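Local coordinates for glucokinase (PDB 3VGM), which probably catalyses the ATP-dependent phosphorylation of D-glucose to D-glucose 6-phosphate, as a zinc-containing sugar kinase of the ROK family, at residues 186-191 against 230-235; 236-241 against 274-279. All blocks are in the same frame, centred on the assembly; numbering follows the deposited sequence.

Following the chain from the N terminus, the first segment met is 186-191, on helix 181-194. After 38 further residues, partly helical and without a strand, the chain returns in helix 227-251, where 230-235 closes interaction 1. That same helix runs directly on into 236-241, the opening half of interaction 2, whose loop passes through strand 255-259 and closes at 274-279 on helix 267-280. The two loops thus follow in series, neither enclosing nor crossing the other, and helix 227-251 joins both. Y187 packs on L236 and W239 of the next segment. E235 and Q190 of interaction 1 bind R279 of the second subunit, and R279 of interaction 2 in turn binds E235 and Q190 there.

Interaction 1 (186-191 against 230-235); sequences RYAKQR and VDSFRE
D231 meets R191 over a face of the guanidinium group: its CB lies 3.4 Å from R191 NH1, and the carboxylate is steeply inclined to the guanidinium plane. No N-H points at D231 OD1, so the direct attraction is a long one between charges, while a water in the guanidinium plane accepts from R191 NH1 and donates to D231 OD1. D231 OD2 also faces R234 in a long salt bridge.

S232 follows at the closest backbone approach, its CA 5.3 Å from that of Y187. Its OG presses on the A188 backbone, 3.1 Å from A188 CA, yet its hydrogen bond goes to V228 O, one turn back in its own helix.

E235 meets both Y187 and R191. Its CG is anti to the backbone N (chi1 -175°), and the extended chain crosses the Y187 ring with CG 3.6 Å from the centroid in a CH-pi contact. The carboxylate continues over the same ring, nearly parallel to it, with E235 OE2 3.4 Å from Y187 CD1. R191 grips the other oxygen side-on: NE and NH2 reach E235 OE1 at 3.0 and 2.9 Å, both bent at 139°. NE meets OE1 nearly along its C-O axis and NH2 from above the carboxylate plane, the two planes being almost perpendicular. R279 of the second subunit adds a salt bridge to E235 OE1, and this positive charge would probably favour the ionised carboxylate.

Helices 181-194 and 227-251 run roughly antiparallel, at 134°. Helix 215-223 packs against A188 and F233, whereas the Y187 hydroxyl is bonded to Y178 O in helix 176-179.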
ATOM      1  N   ARG A 186       5.127  -5.282 -17.537  1.00 17.98           N
ATOM      2  CA  ARG A 186       5.165  -3.937 -16.948  1.00 17.11           C
ATOM      3  C   ARG A 186       6.503  -3.697 -16.227  1.00 17.42           C
ATOM      4  O   ARG A 186       7.139  -2.661 -16.427  1.00 18.08           O
ATOM      5  CB  ARG A 186       3.994  -3.710 -15.972  1.00 17.29           C
ATOM      6  CG  ARG A 186       4.040  -2.308 -15.357  1.00 18.72           C
ATOM      7  CD  ARG A 186       2.803  -2.019 -14.474  1.00 17.59           C
ATOM      8  NE  ARG A 186       2.839  -2.745 -13.201  1.00 18.16           N
ATOM      9  CZ  ARG A 186       2.151  -3.857 -12.915  1.00 18.69           C
ATOM     10  NH1 ARG A 186       2.261  -4.389 -11.701  1.00 16.62           N
ATOM     11  NH2 ARG A 186       1.349  -4.426 -13.806  1.00 17.17           N
ATOM     12  N   TYR A 187       6.950  -4.667 -15.420  1.00 16.40           N
ATOM     13  CA  TYR A 187       8.215  -4.468 -14.696  1.00 17.21           C
ATOM     14  C   TYR A 187       9.378  -4.276 -15.664  1.00 17.47           C
ATOM     15  O   TYR A 187      10.220  -3.409 -15.461  1.00 18.15           O
ATOM     16  CB  TYR A 187       8.518  -5.657 -13.765  1.00 16.01           C
ATOM     17  CG  TYR A 187       7.400  -5.961 -12.773  1.00 15.52           C
ATOM     18  CD1 TYR A 187       6.701  -4.918 -12.134  1.00 16.36           C
ATOM     19  CD2 TYR A 187       7.068  -7.282 -12.461  1.00 15.44           C
ATOM     20  CE1 TYR A 187       5.663  -5.200 -11.226  1.00 13.87           C
ATOM     21  CE2 TYR A 187       6.031  -7.575 -11.536  1.00 14.10           C
ATOM     22  CZ  TYR A 187       5.345  -6.504 -10.940  1.00 14.05           C
ATOM     23  OH  TYR A 187       4.321  -6.752 -10.067  1.00 14.81           O
ATOM     24  N   ALA A 188       9.426  -5.099 -16.712  1.00 18.85           N
ATOM     25  CA  ALA A 188      10.514  -5.022 -17.686  1.00 19.31           C
ATOM     26  C   ALA A 188      10.512  -3.691 -18.414  1.00 20.66           C
ATOM     27  O   ALA A 188      11.566  -3.083 -18.621  1.00 20.67           O
ATOM     28  CB  ALA A 188      10.434  -6.213 -18.702  1.00 19.11           C
ATOM     29  N   LYS A 189       9.334  -3.241 -18.826  1.00 20.35           N
ATOM     30  CA  LYS A 189       9.237  -1.941 -19.477  1.00 21.58           C
ATOM     31  C   LYS A 189       9.686  -0.790 -18.585  1.00 21.50           C
ATOM     32  O   LYS A 189      10.385   0.113 -19.040  1.00 22.33           O
ATOM     33  CB  LYS A 189       7.826  -1.709 -19.995  1.00 21.81           C
ATOM     34  CG  LYS A 189       7.538  -2.561 -21.224  1.00 23.15           C
ATOM     35  CD  LYS A 189       6.115  -2.356 -21.730  1.00 27.18           C
ATOM     36  CE  LYS A 189       5.866  -3.247 -22.938  1.00 29.76           C
ATOM     37  NZ  LYS A 189       4.604  -2.839 -23.598  1.00 34.20           N
ATOM     38  N   GLN A 190       9.289  -0.819 -17.325  1.00 21.18           N
ATOM     39  CA  GLN A 190       9.617   0.268 -16.399  1.00 21.74           C
ATOM     40  C   GLN A 190      11.129   0.254 -16.121  1.00 22.22           C
ATOM     41  O   GLN A 190      11.763   1.307 -16.042  1.00 23.16           O
ATOM     42  CB  GLN A 190       8.833   0.113 -15.074  1.00 21.00           C
ATOM     43  CG  GLN A 190       7.336   0.444 -15.190  1.00 22.03           C
ATOM     44  CD  GLN A 190       6.532   0.177 -13.904  1.00 24.26           C
ATOM     45  OE1 GLN A 190       6.937  -0.614 -13.048  1.00 25.15           O
ATOM     46  NE2 GLN A 190       5.365   0.820 -13.791  1.00 21.18           N
ATOM     47  N   ARG A 191      11.688  -0.941 -15.972  1.00 21.07           N
ATOM     48  CA  ARG A 191      13.118  -1.087 -15.732  1.00 21.92           C
ATOM     49  C   ARG A 191      13.957  -0.759 -16.973  1.00 23.34           C
ATOM     50  O   ARG A 191      15.006  -0.113 -16.851  1.00 23.96           O
ATOM     51  CB  ARG A 191      13.436  -2.496 -15.220  1.00 21.53           C
ATOM     52  CG  ARG A 191      12.985  -2.745 -13.794  1.00 21.70           C
ATOM     53  CD  ARG A 191      13.026  -4.251 -13.440  1.00 22.02           C
ATOM     54  NE  ARG A 191      12.631  -4.468 -12.040  1.00 23.67           N
ATOM     55  CZ  ARG A 191      13.422  -4.216 -10.989  1.00 26.39           C
ATOM     56  NH1 ARG A 191      14.668  -3.757 -11.161  1.00 26.63           N
ATOM     57  NH2 ARG A 191      12.975  -4.429  -9.757  1.00 26.09           N
ATOM     58  N   VAL A 230      16.136 -10.339 -15.758  1.00 25.62           N
ATOM     59  CA  VAL A 230      16.299 -11.042 -14.473  1.00 26.83           C
ATOM     60  C   VAL A 230      15.599 -10.350 -13.313  1.00 25.88           C
ATOM     61  O   VAL A 230      14.875 -11.003 -12.528  1.00 25.74           O
ATOM     62  CB  VAL A 230      17.798 -11.254 -14.120  1.00 28.13           C
ATOM     63  CG1 VAL A 230      17.960 -11.730 -12.657  1.00 28.80           C
ATOM     64  CG2 VAL A 230      18.402 -12.266 -15.078  1.00 29.01           C
ATOM     65  N   ASP A 231      15.806  -9.040 -13.204  1.00 25.28           N
ATOM     66  CA  ASP A 231      15.241  -8.258 -12.125  1.00 25.46           C
ATOM     67  C   ASP A 231      13.713  -8.255 -12.226  1.00 23.86           C
ATOM     68  O   ASP A 231      13.031  -8.149 -11.203  1.00 22.96           O
ATOM     69  CB  ASP A 231      15.791  -6.831 -12.140  1.00 25.96           C
ATOM     70  CG  ASP A 231      17.275  -6.738 -11.650  1.00 31.57           C
ATOM     71  OD1 ASP A 231      17.882  -5.631 -11.766  1.00 34.70           O
ATOM     72  OD2 ASP A 231      17.821  -7.759 -11.150  1.00 34.73           O
ATOM     73  N   SER A 232      13.194  -8.356 -13.455  1.00 22.21           N
ATOM     74  CA  SER A 232      11.741  -8.349 -13.674  1.00 21.12           C
ATOM     75  C   SER A 232      11.126  -9.639 -13.139  1.00 21.29           C
ATOM     76  O   SER A 232      10.088  -9.608 -12.466  1.00 19.49           O
ATOM     77  CB  SER A 232      11.392  -8.137 -15.155  1.00 20.85           C
ATOM     78  OG  SER A 232      11.863  -6.845 -15.561  1.00 20.78           O
ATOM     79  N   PHE A 233      11.787 -10.773 -13.409  1.00 21.81           N
ATOM     80  CA  PHE A 233      11.347 -12.038 -12.809  1.00 22.14           C
ATOM     81  C   PHE A 233      11.423 -12.003 -11.299  1.00 21.89           C
ATOM     82  O   PHE A 233      10.536 -12.532 -10.632  1.00 22.15           O
ATOM     83  CB  PHE A 233      12.143 -13.243 -13.353  1.00 22.69           C
ATOM     84  CG  PHE A 233      11.603 -13.782 -14.629  1.00 23.63           C
ATOM     85  CD1 PHE A 233      10.435 -14.525 -14.637  1.00 26.68           C
ATOM     86  CD2 PHE A 233      12.268 -13.551 -15.839  1.00 27.18           C
ATOM     87  CE1 PHE A 233       9.930 -15.035 -15.813  1.00 26.27           C
ATOM     88  CE2 PHE A 233      11.769 -14.052 -17.041  1.00 27.07           C
ATOM     89  CZ  PHE A 233      10.594 -14.791 -17.033  1.00 30.51           C
ATOM     90  N   ARG A 234      12.462 -11.382 -10.753  1.00 22.14           N
ATOM     91  CA  ARG A 234      12.588 -11.285  -9.305  1.00 22.63           C
ATOM     92  C   ARG A 234      11.487 -10.448  -8.675  1.00 21.46           C
ATOM     93  O   ARG A 234      10.973 -10.785  -7.604  1.00 20.34           O
ATOM     94  CB  ARG A 234      13.972 -10.766  -8.916  1.00 24.06           C
ATOM     95  CG  ARG A 234      15.032 -11.836  -9.122  1.00 30.51           C
ATOM     96  CD  ARG A 234      16.390 -11.286  -8.819  1.00 37.18           C
ATOM     97  NE  ARG A 234      17.440 -12.252  -9.124  1.00 44.35           N
ATOM     98  CZ  ARG A 234      18.722 -11.923  -9.279  1.00 46.27           C
ATOM     99  NH1 ARG A 234      19.102 -10.647  -9.175  1.00 47.65           N
ATOM    100  NH2 ARG A 234      19.616 -12.866  -9.554  1.00 47.09           N
ATOM    101  N   GLU A 235      11.120  -9.355  -9.342  1.00 19.25           N
ATOM    102  CA  GLU A 235      10.026  -8.532  -8.874  1.00 18.74           C
ATOM    103  C   GLU A 235       8.708  -9.317  -8.881  1.00 17.44           C
ATOM    104  O   GLU A 235       7.941  -9.287  -7.892  1.00 16.70           O
ATOM    105  CB  GLU A 235       9.932  -7.261  -9.738  1.00 19.13           C
ATOM    106  CG  GLU A 235       8.874  -6.280  -9.247  1.00 18.31           C
ATOM    107  CD  GLU A 235       9.150  -4.838  -9.725  1.00 20.40           C
ATOM    108  OE1 GLU A 235      10.148  -4.586 -10.449  1.00 22.93           O
ATOM    109  OE2 GLU A 235       8.360  -3.958  -9.356  1.00 21.83           O
TER
HETATM  110  O   HOH W   1      16.512  -3.695 -13.502  1.00 22.48           O

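Interaction 2 (236-241 against 274-279); sequences LARWAG and RKSFRR
G241 and S276 bring helices 227-251 and 267-280 together, the segment axes approaching to 7.5 Å. With no side chain on G241, the second backbone can come close: G241 CA and F277 CA are 4.2 Å apart, and S276 CB sits 3.8 Å from G241 CA. A turn earlier, S276 CB also packs against A237 O, at 3.7 Å. The backbones also meet in a CA-H...O contact from F277 CA to G241 O, 3.4 Å long with 145° at the hydrogen. The same carbonyl oxygen lies near the plane of the F277 ring, at its edge. The ring itself leads away from this segment; CG is anti to the backbone N (chi1 170°), and the phenyl packs on L244 and A248 farther along helix 227-251.

Less surface is covered at R238, which S276 OG touches at CA (3.4 Å) and along CG (3.7 Å). The looser side lies beyond, where the arginine chain bends at chi3 and packs on R238 of the second subunit. R279 contributes little surface here, as its extended chain carries the guanidinium to E235 and Q190 of that subunit. R278 likewise turns outward, its NE bonding to A194 O of the second subunit.

Only 193 Å² is buried between the two segments, with their N-to-C directions 47° apart. Such close helix crossing at a glycine and a small serine, supplemented by CA-H...O contact, is characteristic of small-residue helix packing. Here it joins two helices of the actin-like ATPase fold to which ROK kinases belong.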
ATOM      1  N   LEU A 236       8.455 -10.048  -9.966  1.00 17.19           N
ATOM      2  CA  LEU A 236       7.234 -10.883 -10.060  1.00 17.46           C
ATOM      3  C   LEU A 236       7.266 -11.949  -8.951  1.00 17.71           C
ATOM      4  O   LEU A 236       6.252 -12.209  -8.272  1.00 17.14           O
ATOM      5  CB  LEU A 236       7.127 -11.547 -11.452  1.00 17.11           C
ATOM      6  CG  LEU A 236       5.902 -12.457 -11.654  1.00 18.22           C
ATOM      7  CD1 LEU A 236       5.391 -12.398 -13.069  1.00 18.98           C
ATOM      8  CD2 LEU A 236       6.200 -13.923 -11.249  1.00 18.66           C
ATOM      9  N   ALA A 237       8.444 -12.531  -8.736  1.00 18.01           N
ATOM     10  CA  ALA A 237       8.588 -13.626  -7.762  1.00 19.15           C
ATOM     11  C   ALA A 237       8.271 -13.195  -6.347  1.00 19.79           C
ATOM     12  O   ALA A 237       7.758 -13.996  -5.554  1.00 19.51           O
ATOM     13  CB  ALA A 237      10.011 -14.247  -7.827  1.00 19.53           C
ATOM     14  N   ARG A 238       8.577 -11.941  -6.015  1.00 19.04           N
ATOM     15  CA  ARG A 238       8.247 -11.430  -4.695  1.00 19.73           C
ATOM     16  C   ARG A 238       6.736 -11.424  -4.492  1.00 18.44           C
ATOM     17  O   ARG A 238       6.258 -11.832  -3.432  1.00 17.68           O
ATOM     18  CB  ARG A 238       8.821 -10.025  -4.471  1.00 20.51           C
ATOM     19  CG  ARG A 238      10.355 -10.064  -4.231  1.00 26.19           C
ATOM     20  CD  ARG A 238      10.878  -8.710  -3.766  1.00 32.28           C
ATOM     21  NE  ARG A 238      10.910  -7.696  -4.834  1.00 33.40           N
ATOM     22  CZ  ARG A 238      11.914  -7.559  -5.705  1.00 33.45           C
ATOM     23  NH1 ARG A 238      12.961  -8.386  -5.671  1.00 32.94           N
ATOM     24  NH2 ARG A 238      11.872  -6.596  -6.613  1.00 33.87           N
ATOM     25  N   TRP A 239       5.992 -10.979  -5.506  1.00 16.41           N
ATOM     26  CA  TRP A 239       4.522 -10.977  -5.407  1.00 15.32           C
ATOM     27  C   TRP A 239       3.978 -12.393  -5.407  1.00 15.46           C
ATOM     28  O   TRP A 239       3.057 -12.691  -4.646  1.00 15.11           O
ATOM     29  CB  TRP A 239       3.887 -10.174  -6.561  1.00 15.22           C
ATOM     30  CG  TRP A 239       4.167  -8.680  -6.432  1.00 15.11           C
ATOM     31  CD1 TRP A 239       5.069  -7.952  -7.158  1.00 15.92           C
ATOM     32  CD2 TRP A 239       3.583  -7.772  -5.490  1.00 15.59           C
ATOM     33  NE1 TRP A 239       5.060  -6.637  -6.744  1.00 18.08           N
ATOM     34  CE2 TRP A 239       4.153  -6.498  -5.727  1.00 17.17           C
ATOM     35  CE3 TRP A 239       2.605  -7.898  -4.486  1.00 17.09           C
ATOM     36  CZ2 TRP A 239       3.798  -5.346  -4.987  1.00 18.94           C
ATOM     37  CZ3 TRP A 239       2.227  -6.714  -3.744  1.00 16.72           C
ATOM     38  CH2 TRP A 239       2.841  -5.478  -3.998  1.00 17.71           C
ATOM     39  N   ALA A 240       4.516 -13.255  -6.276  1.00 14.80           N
ATOM     40  CA  ALA A 240       4.014 -14.619  -6.361  1.00 15.93           C
ATOM     41  C   ALA A 240       4.273 -15.376  -5.040  1.00 16.17           C
ATOM     42  O   ALA A 240       3.390 -16.061  -4.533  1.00 15.27           O
ATOM     43  CB  ALA A 240       4.689 -15.360  -7.539  1.00 16.28           C
ATOM     44  N   GLY A 241       5.484 -15.242  -4.492  1.00 16.51           N
ATOM     45  CA  GLY A 241       5.838 -15.936  -3.232  1.00 16.31           C
ATOM     46  C   GLY A 241       5.054 -15.410  -2.035  1.00 15.80           C
ATOM     47  O   GLY A 241       4.636 -16.180  -1.161  1.00 15.30           O
ATOM     48  N   ARG A 274      10.111 -19.539  -4.223  1.00 16.41           N
ATOM     49  CA  ARG A 274      10.287 -20.267  -2.960  1.00 17.18           C
ATOM     50  C   ARG A 274      10.918 -19.387  -1.880  1.00 17.54           C
ATOM     51  O   ARG A 274      10.524 -19.461  -0.713  1.00 17.48           O
ATOM     52  CB  ARG A 274      11.154 -21.517  -3.163  1.00 17.76           C
ATOM     53  CG  ARG A 274      10.438 -22.608  -3.979  1.00 17.65           C
ATOM     54  CD  ARG A 274      11.321 -23.877  -4.058  1.00 20.66           C
ATOM     55  NE  ARG A 274      10.645 -24.893  -4.868  1.00 20.00           N
ATOM     56  CZ  ARG A 274      11.007 -25.223  -6.117  1.00 24.68           C
ATOM     57  NH1 ARG A 274      12.081 -24.679  -6.674  1.00 20.58           N
ATOM     58  NH2 ARG A 274      10.313 -26.141  -6.787  1.00 23.76           N
ATOM     59  N   LYS A 275      11.921 -18.588  -2.250  1.00 17.68           N
ATOM     60  CA  LYS A 275      12.576 -17.735  -1.243  1.00 18.94           C
ATOM     61  C   LYS A 275      11.608 -16.711  -0.644  1.00 18.15           C
ATOM     62  O   LYS A 275      11.667 -16.417   0.565  1.00 18.25           O
ATOM     63  CB  LYS A 275      13.781 -17.014  -1.852  1.00 19.48           C
ATOM     64  CG  LYS A 275      14.938 -17.977  -2.110  1.00 23.81           C
ATOM     65  CD  LYS A 275      16.023 -17.269  -2.879  1.00 28.44           C
ATOM     66  CE  LYS A 275      17.245 -18.150  -2.920  1.00 33.27           C
ATOM     67  NZ  LYS A 275      18.158 -17.710  -3.999  1.00 39.96           N
ATOM     68  N   SER A 276      10.735 -16.146  -1.481  1.00 17.30           N
ATOM     69  CA  SER A 276       9.754 -15.176  -0.992  1.00 17.73           C
ATOM     70  C   SER A 276       8.673 -15.839  -0.173  1.00 16.64           C
ATOM     71  O   SER A 276       8.214 -15.289   0.833  1.00 17.09           O
ATOM     72  CB  SER A 276       9.113 -14.402  -2.173  1.00 18.18           C
ATOM     73  OG  SER A 276      10.008 -13.338  -2.487  1.00 25.19           O
ATOM     74  N   PHE A 277       8.274 -17.040  -0.592  1.00 16.53           N
ATOM     75  CA  PHE A 277       7.311 -17.827   0.179  1.00 16.42           C
ATOM     76  C   PHE A 277       7.839 -17.987   1.613  1.00 16.85           C
ATOM     77  O   PHE A 277       7.118 -17.737   2.601  1.00 17.42           O
ATOM     78  CB  PHE A 277       7.104 -19.197  -0.506  1.00 16.63           C
ATOM     79  CG  PHE A 277       6.308 -20.174   0.328  1.00 18.22           C
ATOM     80  CD1 PHE A 277       4.955 -19.934   0.589  1.00 17.81           C
ATOM     81  CD2 PHE A 277       6.909 -21.308   0.873  1.00 18.89           C
ATOM     82  CE1 PHE A 277       4.200 -20.846   1.403  1.00 19.80           C
ATOM     83  CE2 PHE A 277       6.169 -22.222   1.685  1.00 19.03           C
ATOM     84  CZ  PHE A 277       4.819 -21.995   1.933  1.00 18.28           C
ATOM     85  N   ARG A 278       9.084 -18.433   1.728  1.00 17.65           N
ATOM     86  CA  ARG A 278       9.718 -18.642   3.041  1.00 18.48           C
ATOM     87  C   ARG A 278       9.838 -17.352   3.849  1.00 18.48           C
ATOM     88  O   ARG A 278       9.659 -17.354   5.080  1.00 18.47           O
ATOM     89  CB  ARG A 278      11.085 -19.296   2.864  1.00 19.42           C
ATOM     90  CG  ARG A 278      10.977 -20.789   2.488  1.00 21.99           C
ATOM     91  CD  ARG A 278      12.303 -21.547   2.684  1.00 30.00           C
ATOM     92  NE  ARG A 278      13.407 -20.887   1.999  1.00 32.54           N
ATOM     93  CZ  ARG A 278      13.787 -21.135   0.743  1.00 36.65           C
ATOM     94  NH1 ARG A 278      14.809 -20.468   0.227  1.00 36.74           N
ATOM     95  NH2 ARG A 278      13.182 -22.057   0.008  1.00 36.46           N
ATOM     96  N   ARG A 279      10.123 -16.251   3.167  1.00 17.22           N
ATOM     97  CA  ARG A 279      10.228 -14.962   3.840  1.00 17.33           C
ATOM     98  C   ARG A 279       8.901 -14.546   4.487  1.00 17.99           C
ATOM     99  O   ARG A 279       8.880 -14.007   5.618  1.00 17.98           O
ATOM    100  CB  ARG A 279      10.706 -13.891   2.853  1.00 17.04           C
ATOM    101  CG  ARG A 279      10.786 -12.497   3.476  1.00 17.58           C
ATOM    102  CD  ARG A 279      11.304 -11.459   2.466  1.00 19.36           C
ATOM    103  NE  ARG A 279      11.367 -10.147   3.110  1.00 19.40           N
ATOM    104  CZ  ARG A 279      11.884  -9.065   2.540  1.00 21.35           C
ATOM    105  NH1 ARG A 279      12.362  -9.136   1.296  1.00 20.19           N
ATOM    106  NH2 ARG A 279      11.898  -7.912   3.203  1.00 21.41           N
TER